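Local coordinates for protein Cdhr2 (Mus musculus, PDB 5CYX) that probably links adjacent microvilli of the epithelial brush border through calcium-dependent adhesion of its extracellular cadherin repeats to the partner cadherin CDHR5, at residues Glu18-Pro21 / Val22-Ala26; Glu245-Asp248 / Ser249-Ile253. One frame throughout, in Å; residues are numbered along the deposited sequence.

Both contacts are local, and both carry calcium ligands for a junction between cadherin repeats of this three-repeat extracellular fragment. Interaction 1 (18-26) comes first along the chain. It follows strand 13-17 of the first repeat and runs into strand 25-30. Interaction 2 (245-253) belongs to the third repeat, at the end of strand 240-248 and in the loop before strand 257-264. Their centres are about 70 Å apart, on opposite sides of the chain's centre, and their nearest atoms are about 52 Å apart. E18 binds two of the calcium ions between repeats 1 and 2; D248 and D250 bind those between repeats 2 and 3. Bound calcium at such junctions stiffens cadherins into extended rods.

Interaction 1. Residues Glu18-Pro21 / Val22-Ala26. With CA (calcium ion), chain C; CA (calcium ion), chain B.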
ATOM      1  N   GLU A  18       2.163  27.732 -25.025  1.00 46.86           N
ATOM      2  CA  GLU A  18       3.169  27.033 -25.795  1.00 46.99           C
ATOM      3  C   GLU A  18       2.583  26.262 -26.995  1.00 47.90           C
ATOM      4  O   GLU A  18       3.275  25.982 -27.896  1.00 48.39           O
ATOM      5  CB  GLU A  18       4.007  26.119 -24.894  1.00 46.50           C
ATOM      6  CG  GLU A  18       3.362  24.818 -24.398  1.00 45.47           C
ATOM      7  CD  GLU A  18       4.366  23.801 -23.900  1.00 45.37           C
ATOM      8  OE1 GLU A  18       5.505  23.694 -24.477  1.00 45.19           O
ATOM      9  OE2 GLU A  18       4.046  23.042 -22.946  1.00 43.90           O
ATOM     10  N   ASP A  19       1.282  25.973 -27.002  1.00 49.29           N
ATOM     11  CA  ASP A  19       0.627  25.331 -28.176  1.00 49.77           C
ATOM     12  C   ASP A  19       0.111  26.340 -29.200  1.00 50.08           C
ATOM     13  O   ASP A  19      -0.623  25.946 -30.110  1.00 51.98           O
ATOM     14  CB  ASP A  19      -0.514  24.414 -27.722  1.00 49.43           C
ATOM     15  CG  ASP A  19      -1.514  25.143 -26.861  1.00 49.63           C
ATOM     16  OD1 ASP A  19      -1.374  26.368 -26.765  1.00 49.29           O
ATOM     17  OD2 ASP A  19      -2.447  24.539 -26.313  1.00 51.01           O
ATOM     18  N   LEU A  20       0.493  27.619 -29.084  1.00 49.92           N
ATOM     19  CA  LEU A  20       0.191  28.617 -30.104  1.00 50.73           C
ATOM     20  C   LEU A  20       0.859  28.186 -31.394  1.00 51.30           C
ATOM     21  O   LEU A  20       2.063  27.990 -31.418  1.00 52.34           O
ATOM     22  CB  LEU A  20       0.659  30.016 -29.754  1.00 51.20           C
ATOM     23  CG  LEU A  20       0.228  31.173 -30.664  1.00 51.58           C
ATOM     24  CD1 LEU A  20      -1.293  31.432 -30.610  1.00 51.38           C
ATOM     25  CD2 LEU A  20       0.949  32.444 -30.250  1.00 52.25           C
ATOM     26  N   PRO A  21       0.071  27.973 -32.446  1.00 52.01           N
ATOM     27  CA  PRO A  21       0.645  27.501 -33.718  1.00 52.52           C
ATOM     28  C   PRO A  21       1.452  28.559 -34.452  1.00 52.30           C
ATOM     29  O   PRO A  21       1.106  29.751 -34.451  1.00 51.55           O
ATOM     30  CB  PRO A  21      -0.586  27.159 -34.575  1.00 53.02           C
ATOM     31  CG  PRO A  21      -1.745  27.244 -33.681  1.00 52.74           C
ATOM     32  CD  PRO A  21      -1.389  28.098 -32.509  1.00 52.57           C
ATOM     33  N   VAL A  22       2.494  28.123 -35.123  1.00 52.28           N
ATOM     34  CA  VAL A  22       3.250  29.030 -35.934  1.00 53.80           C
ATOM     35  C   VAL A  22       2.332  29.618 -36.991  1.00 54.29           C
ATOM     36  O   VAL A  22       1.577  28.899 -37.614  1.00 56.36           O
ATOM     37  CB  VAL A  22       4.425  28.329 -36.627  1.00 53.74           C
ATOM     38  CG1 VAL A  22       5.117  29.309 -37.541  1.00 54.93           C
ATOM     39  CG2 VAL A  22       5.418  27.819 -35.581  1.00 54.81           C
ATOM     40  N   GLY A  23       2.383  30.927 -37.179  1.00 54.84           N
ATOM     41  CA  GLY A  23       1.542  31.588 -38.176  1.00 54.28           C
ATOM     42  C   GLY A  23       0.240  32.132 -37.632  1.00 53.83           C
ATOM     43  O   GLY A  23      -0.410  32.912 -38.306  1.00 52.65           O
ATOM     44  N   ALA A  24      -0.155  31.749 -36.415  1.00 53.83           N
ATOM     45  CA  ALA A  24      -1.296  32.397 -35.764  1.00 53.77           C
ATOM     46  C   ALA A  24      -0.871  33.776 -35.345  1.00 55.07           C
ATOM     47  O   ALA A  24       0.305  34.004 -35.059  1.00 55.15           O
ATOM     48  CB  ALA A  24      -1.727  31.611 -34.540  1.00 52.97           C
ATOM     49  N   VAL A  25      -1.842  34.672 -35.208  1.00 55.28           N
ATOM     50  CA  VAL A  25      -1.580  36.002 -34.687  1.00 55.00           C
ATOM     51  C   VAL A  25      -1.333  35.923 -33.173  1.00 54.50           C
ATOM     52  O   VAL A  25      -2.213  35.515 -32.417  1.00 55.15           O
ATOM     53  CB  VAL A  25      -2.758  36.963 -34.994  1.00 55.51           C
ATOM     54  CG1 VAL A  25      -2.576  38.288 -34.276  1.00 56.64           C
ATOM     55  CG2 VAL A  25      -2.880  37.196 -36.490  1.00 55.56           C
ATOM     56  N   ALA A  26      -0.155  36.341 -32.716  1.00 51.96           N
ATOM     57  CA  ALA A  26       0.124  36.325 -31.306  1.00 50.32           C
ATOM     58  C   ALA A  26      -0.485  37.569 -30.644  1.00 50.41           C
ATOM     59  O   ALA A  26      -0.973  37.502 -29.521  1.00 51.08           O
ATOM     60  CB  ALA A  26       1.585  36.281 -31.072  1.00 50.46           C
TER
HETATM   61 CA    CA C1002       4.448  21.195 -21.815  1.00 42.79          CA
HETATM   62 CA    CA B1001       6.515  21.661 -25.223  1.00 77.23          CA
HETATM   63  O   HOH W   1       7.389  19.440 -25.830  1.00 57.28           O
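P21 and A24 close a type II beta turn, in which A24 N donates to P21 O at 3.1 Å with an N-H...O angle of 163°. The turn lies in the loop between strands 13-17 and 25-30 of the first cadherin repeat. E18, at the head of this loop, reaches the calcium ions, while the turn lies away from them. G23 takes the third turn position with a positive phi of 94°. Apolar side chains pack across the turn. A24 CB lies 4.0 Å from L20 CD1. On the other branch, L20 CD2 meets A26 CB, also at 4.0 Å. With L20 CG anti to the backbone N (chi1 -172°), the fork reaches both alanines. L20 also touches L62 on strand 59-62, which takes backbone hydrogen bonds with G23 and A24. The proline ring adds an apolar contact: P21 CD lies 4.1 Å from A24 CB. V25 packs on T12 of the second subunit.

E18 is the glutamate of the XEX motif near the start of a cadherin repeat. Its chain is extended beyond CG, which brings the carboxylate to two calcium ions. D67, E69 and D100 complete the protein ligands of one ion; E69, D97, the R98 carbonyl, D100 and, from the second repeat, D133 complete the other. F68 N also donates to E18 OE1. The carboxylate bridges the pair with one oxygen each: E18 OE2 binds the calcium of chain C at 2.2 Å, and E18 OE1 binds the calcium of chain B at 2.4 Å.

Interaction 2. Residues Glu245-Asp248 / Ser249-Ile253; sequences EAVD and SDKGI. With CA (calcium ion), chain F; CA (calcium ion), chain E.
D248 reaches across to S249, D250 and I253 from the end of strand 240-248. Its CB lies beside S249 N. CG is anti to the backbone N (chi1 -179°) and carries the carboxylate along the following loop. OD1 of D248 binds the calcium of chain F at 2.4 Å. D248 OD1 also accepts D250 N at 2.9 Å, with an N-H...O angle of 160°. That donor comes from above the carboxylate plane, 68° out of it. OD2 stays off the metal. D248 OD2 takes a hydrogen bond from water 2 at 2.7 Å, and this water is itself a ligand of the calcium. The methyl I253 CG2 packs against D248 OD2 at 3.7 Å.

D248 and D250 form the DXD motif of cadherin repeats, with S249 between them. D250 bridges two ions: D250 OD2 binds the calcium of chain F at 2.2 Å, and D250 OD1 binds the calcium of chain E at 2.3 Å. L218 O and E304 complete the protein ligands of the first ion. E116, D214, the E215 carbonyl and D217 complete those of the second. S249 OG is hydrogen-bonded to D219 O. K251 bends at chi2 and folds back, and K251 NZ makes a weak hydrogen bond to D248 O at 3.3 Å while passing V247 CG2. The loop then turns, and I253 N donates to D250 O.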
ATOM      1  N   GLU A 245       5.280 -46.135  -5.446  1.00 69.04           N
ATOM      2  CA  GLU A 245       5.835 -44.859  -5.820  1.00 67.99           C
ATOM      3  C   GLU A 245       4.996 -43.710  -5.255  1.00 66.45           C
ATOM      4  O   GLU A 245       3.770 -43.725  -5.306  1.00 68.74           O
ATOM      5  CB  GLU A 245       5.942 -44.760  -7.334  1.00 69.93           C
ATOM      6  CG  GLU A 245       6.805 -43.589  -7.796  1.00 70.98           C
ATOM      7  CD  GLU A 245       6.924 -43.487  -9.306  1.00 74.23           C
ATOM      8  OE1 GLU A 245       7.598 -42.558  -9.782  1.00 77.66           O
ATOM      9  OE2 GLU A 245       6.346 -44.323 -10.029  1.00 77.97           O
ATOM     10  N   ALA A 246       5.685 -42.750  -4.655  1.00 63.86           N
ATOM     11  CA  ALA A 246       5.137 -41.465  -4.286  1.00 62.56           C
ATOM     12  C   ALA A 246       5.998 -40.413  -4.895  1.00 62.47           C
ATOM     13  O   ALA A 246       7.203 -40.602  -5.020  1.00 62.36           O
ATOM     14  CB  ALA A 246       5.122 -41.320  -2.792  1.00 62.60           C
ATOM     15  N   VAL A 247       5.402 -39.303  -5.300  1.00 63.24           N
ATOM     16  CA  VAL A 247       6.166 -38.228  -5.941  1.00 62.23           C
ATOM     17  C   VAL A 247       5.854 -36.893  -5.297  1.00 61.04           C
ATOM     18  O   VAL A 247       4.756 -36.671  -4.770  1.00 60.48           O
ATOM     19  CB  VAL A 247       5.909 -38.145  -7.468  1.00 64.49           C
ATOM     20  CG1 VAL A 247       6.268 -39.472  -8.146  1.00 66.17           C
ATOM     21  CG2 VAL A 247       4.469 -37.796  -7.773  1.00 65.61           C
ATOM     22  N   ASP A 248       6.825 -36.001  -5.389  1.00 57.83           N
ATOM     23  CA  ASP A 248       6.743 -34.667  -4.822  1.00 57.19           C
ATOM     24  C   ASP A 248       5.671 -33.866  -5.564  1.00 57.50           C
ATOM     25  O   ASP A 248       5.703 -33.772  -6.791  1.00 57.07           O
ATOM     26  CB  ASP A 248       8.113 -34.015  -4.947  1.00 56.40           C
ATOM     27  CG  ASP A 248       8.174 -32.639  -4.382  1.00 56.55           C
ATOM     28  OD1 ASP A 248       7.202 -32.217  -3.729  1.00 57.30           O
ATOM     29  OD2 ASP A 248       9.223 -31.986  -4.575  1.00 55.12           O
ATOM     30  N   SER A 249       4.712 -33.300  -4.812  1.00 57.02           N
ATOM     31  CA  SER A 249       3.661 -32.480  -5.410  1.00 56.65           C
ATOM     32  C   SER A 249       4.167 -31.133  -5.865  1.00 55.42           C
ATOM     33  O   SER A 249       3.521 -30.469  -6.663  1.00 54.22           O
ATOM     34  CB  SER A 249       2.477 -32.316  -4.431  1.00 57.97           C
ATOM     35  OG  SER A 249       1.998 -33.576  -4.093  1.00 57.75           O
ATOM     36  N   ASP A 250       5.354 -30.716  -5.381  1.00 54.27           N
ATOM     37  CA  ASP A 250       5.968 -29.499  -5.874  1.00 53.44           C
ATOM     38  C   ASP A 250       6.665 -29.840  -7.207  1.00 53.80           C
ATOM     39  O   ASP A 250       7.844 -30.281  -7.246  1.00 52.35           O
ATOM     40  CB  ASP A 250       6.946 -28.884  -4.848  1.00 53.47           C
ATOM     41  CG  ASP A 250       6.305 -28.630  -3.480  1.00 54.10           C
ATOM     42  OD1 ASP A 250       5.573 -27.679  -3.351  1.00 54.98           O
ATOM     43  OD2 ASP A 250       6.533 -29.408  -2.522  1.00 54.32           O
ATOM     44  N   LYS A 251       5.960 -29.576  -8.298  1.00 54.61           N
ATOM     45  CA  LYS A 251       6.374 -29.998  -9.646  1.00 55.84           C
ATOM     46  C   LYS A 251       7.509 -29.140 -10.210  1.00 54.69           C
ATOM     47  O   LYS A 251       8.116 -29.526 -11.160  1.00 55.07           O
ATOM     48  CB  LYS A 251       5.209 -30.034 -10.649  1.00 57.72           C
ATOM     49  CG  LYS A 251       4.005 -30.854 -10.209  1.00 59.54           C
ATOM     50  CD  LYS A 251       4.314 -32.334 -10.075  1.00 60.62           C
ATOM     51  CE  LYS A 251       3.075 -33.087  -9.622  1.00 62.54           C
ATOM     52  NZ  LYS A 251       3.413 -34.438  -9.107  1.00 62.68           N
ATOM     53  N   GLY A 252       7.757 -27.980  -9.635  1.00 53.94           N
ATOM     54  CA  GLY A 252       8.921 -27.187  -9.947  1.00 53.61           C
ATOM     55  C   GLY A 252      10.189 -27.642  -9.245  1.00 52.82           C
ATOM     56  O   GLY A 252      11.244 -27.098  -9.488  1.00 52.73           O
ATOM     57  N   ILE A 253      10.053 -28.620  -8.363  1.00 53.41           N
ATOM     58  CA  ILE A 253      11.099 -29.134  -7.536  1.00 53.47           C
ATOM     59  C   ILE A 253      11.351 -30.594  -7.835  1.00 54.23           C
ATOM     60  O   ILE A 253      12.479 -30.943  -8.119  1.00 53.07           O
ATOM     61  CB  ILE A 253      10.837 -28.856  -6.013  1.00 52.93           C
ATOM     62  CG1 ILE A 253      10.919 -27.345  -5.744  1.00 53.45           C
ATOM     63  CG2 ILE A 253      11.904 -29.506  -5.118  1.00 52.68           C
ATOM     64  CD1 ILE A 253      10.272 -26.864  -4.433  1.00 53.72           C
TER
HETATM   65 CA    CA F1005       7.381 -31.181  -1.552  1.00 55.54          CA
HETATM   66 CA    CA E1004       5.394 -25.367  -3.644  1.00 49.17          CA
HETATM   67  O   HOH W   2       9.507 -30.299  -2.519  1.00 41.62           O
HETATM   68  O   HOH W   3       3.333 -24.883  -4.721  1.00 39.08           O
HETATM   69  O   HOH W   4       7.764 -30.040   0.690  1.00 42.90           O